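PDB 7CGL: PUM-HD domain-containing protein from Caenorhabditis elegans, which probably binds the 3' untranslated regions of messenger RNAs through its Pumilio homology domain, the part of the longer protein in this chain. Local coordinates for residues T184-S189 and D222-N227. The protein carries 2 engineered substitutions. Sequence-based numbering, arbitrary orientation.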
loop_
_atom_site.group_PDB
_atom_site.type_symbol
_atom_site.label_atom_id
_atom_site.label_comp_id
_atom_site.label_asym_id
_atom_site.label_seq_id
_atom_site.Cartn_x
_atom_site.Cartn_y
_atom_site.Cartn_z
ATOM N N THR A 184 -3.366 -18.037 -6.436
ATOM C CA THR A 184 -3.265 -16.628 -6.824
ATOM C C THR A 184 -3.021 -15.741 -5.621
ATOM O O THR A 184 -2.205 -14.808 -5.676
ATOM C CB THR A 184 -4.533 -16.160 -7.535
ATOM O OG1 THR A 184 -4.919 -17.113 -8.528
ATOM C CG2 THR A 184 -4.294 -14.805 -8.202
ATOM N N ILE A 185 -3.772 -15.975 -4.539
ATOM C CA ILE A 185 -3.548 -15.222 -3.313
ATOM C C ILE A 185 -2.119 -15.413 -2.842
ATOM O O ILE A 185 -1.451 -14.460 -2.424
ATOM C CB ILE A 185 -4.572 -15.624 -2.242
ATOM C CG1 ILE A 185 -5.682 -14.595 -2.177
ATOM C CG2 ILE A 185 -3.910 -15.685 -0.854
ATOM C CD1 ILE A 185 -5.175 -13.330 -1.478
ATOM N N TYR A 186 -1.609 -16.634 -2.933
ATOM C CA TYR A 186 -0.217 -16.837 -2.567
ATOM C C TYR A 186 0.698 -16.072 -3.508
ATOM O O TYR A 186 1.634 -15.396 -3.064
ATOM C CB TYR A 186 0.146 -18.323 -2.585
ATOM C CG TYR A 186 1.633 -18.506 -2.447
ATOM C CD1 TYR A 186 2.237 -18.480 -1.188
ATOM C CD2 TYR A 186 2.450 -18.667 -3.573
ATOM C CE1 TYR A 186 3.614 -18.628 -1.049
ATOM C CE2 TYR A 186 3.820 -18.818 -3.445
ATOM C CZ TYR A 186 4.392 -18.804 -2.170
ATOM O OH TYR A 186 5.746 -18.941 -2.012
ATOM N N GLU A 187 0.458 -16.217 -4.821
ATOM C CA GLU A 187 1.251 -15.550 -5.853
ATOM C C GLU A 187 1.289 -14.038 -5.646
ATOM O O GLU A 187 2.352 -13.414 -5.771
ATOM C CB GLU A 187 0.680 -15.901 -7.239
ATOM C CG GLU A 187 1.239 -15.071 -8.431
ATOM C CD GLU A 187 0.330 -15.055 -9.695
ATOM O OE1 GLU A 187 -0.743 -15.695 -9.720
ATOM O OE2 GLU A 187 0.692 -14.383 -10.679
ATOM N N MET A 188 0.140 -13.436 -5.310
ATOM C CA MET A 188 0.070 -11.992 -5.115
ATOM C C MET A 188 0.733 -11.579 -3.809
ATOM O O MET A 188 1.486 -10.596 -3.768
ATOM C CB MET A 188 -1.386 -11.530 -5.115
ATOM C CG MET A 188 -2.103 -11.755 -6.464
ATOM S SD MET A 188 -1.462 -10.685 -7.742
ATOM C CE MET A 188 -2.263 -11.332 -9.244
ATOM N N SER A 189 0.456 -12.321 -2.726
ATOM C CA SER A 189 0.970 -11.958 -1.413
ATOM C C SER A 189 2.493 -11.995 -1.354
ATOM O O SER A 189 3.092 -11.296 -0.528
ATOM C CB SER A 189 0.373 -12.878 -0.351
ATOM O OG SER A 189 -1.047 -12.762 -0.313
ATOM N N ASP A 222 2.003 -20.454 6.879
ATOM C CA ASP A 222 3.406 -20.458 7.284
ATOM C C ASP A 222 4.282 -19.830 6.204
ATOM O O ASP A 222 5.081 -18.926 6.481
ATOM C CB ASP A 222 3.863 -21.882 7.627
ATOM C CG ASP A 222 3.245 -22.404 8.952
ATOM O OD1 ASP A 222 2.587 -21.611 9.667
ATOM O OD2 ASP A 222 3.415 -23.604 9.285
ATOM N N GLU A 223 4.094 -20.256 4.957
ATOM C CA GLU A 223 4.847 -19.713 3.831
ATOM C C GLU A 223 4.672 -18.200 3.709
ATOM O O GLU A 223 5.657 -17.453 3.641
ATOM C CB GLU A 223 4.379 -20.396 2.557
ATOM C CG GLU A 223 5.434 -21.075 1.747
ATOM C CD GLU A 223 4.804 -21.940 0.674
ATOM O OE1 GLU A 223 3.756 -22.592 0.964
ATOM O OE2 GLU A 223 5.329 -21.943 -0.456
ATOM N N ILE A 224 3.418 -17.730 3.671
ATOM C CA ILE A 224 3.152 -16.302 3.513
ATOM C C ILE A 224 3.684 -15.511 4.707
ATOM O O ILE A 224 4.239 -14.420 4.547
ATOM C CB ILE A 224 1.650 -16.067 3.292
ATOM C CG1 ILE A 224 1.148 -16.900 2.104
ATOM C CG2 ILE A 224 1.367 -14.595 3.027
ATOM C CD1 ILE A 224 -0.339 -16.743 1.819
ATOM N N ALA A 225 3.554 -16.048 5.916
ATOM C CA ALA A 225 3.995 -15.306 7.091
ATOM C C ALA A 225 5.501 -15.079 7.102
ATOM O O ALA A 225 5.959 -14.036 7.581
ATOM C CB ALA A 225 3.571 -16.021 8.373
ATOM N N ASN A 226 6.304 -16.017 6.602
ATOM C CA ASN A 226 7.740 -15.763 6.628
ATOM C C ASN A 226 8.271 -15.193 5.323
ATOM O O ASN A 226 9.489 -15.146 5.138
ATOM C CB ASN A 226 8.551 -17.009 6.990
ATOM C CG ASN A 226 9.981 -16.640 7.395
ATOM O OD1 ASN A 226 10.204 -15.556 7.962
ATOM N ND2 ASN A 226 10.951 -17.488 7.053
ATOM N N ASN A 227 7.404 -14.752 4.424
ATOM C CA ASN A 227 7.867 -14.154 3.183
ATOM C C ASN A 227 8.115 -12.651 3.367
ATOM O O ASN A 227 7.471 -11.992 4.186
ATOM C CB ASN A 227 6.850 -14.420 2.064
ATOM C CG ASN A 227 7.221 -13.735 0.755
ATOM O OD1 ASN A 227 6.723 -12.665 0.447
ATOM N ND2 ASN A 227 8.101 -14.353 -0.005
#
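In the all-helical Pumilio homology domain, this contact joins two neighbouring predicted Pumilio repeats through their short helices 184-189 and 221-225, where Tyr186, Glu223 and Ile224 meet; its nearest atom lies about 5 Å from the bound nucleic acid. With chi1 at 170°, CG of Tyr186 stands anti to the backbone N and the end of the side chain comes near the second helix. Ile224 lies at the ring edge, near its plane, with Tyr186 CD1 3.8 Å from Ile224 CG1; the two side chains run alongside in opposing directions. Glu223 instead crosses the tyrosine at about a right angle and comes obliquely to the phenol end, with Tyr186 OH 3.4 Å from Glu223 OE2 and the carboxylate turned 44° from the ring. That same OE2 forms a salt bridge with Arg220, whose side chain also makes a cation-pi contact with Tyr186. The other branch of Ile224, CG2, packs on Ser189 CB at 3.9 Å. Nearby, Asn227 OD1 accepts from Tyr229 N and Gly230 N in the turn that leads into helix 230-240. Ser189 turns its hydroxyl back along its own helix: OG donates to Ile185 O at 2.7 Å, on the face of that carbonyl opposite Ser189 N.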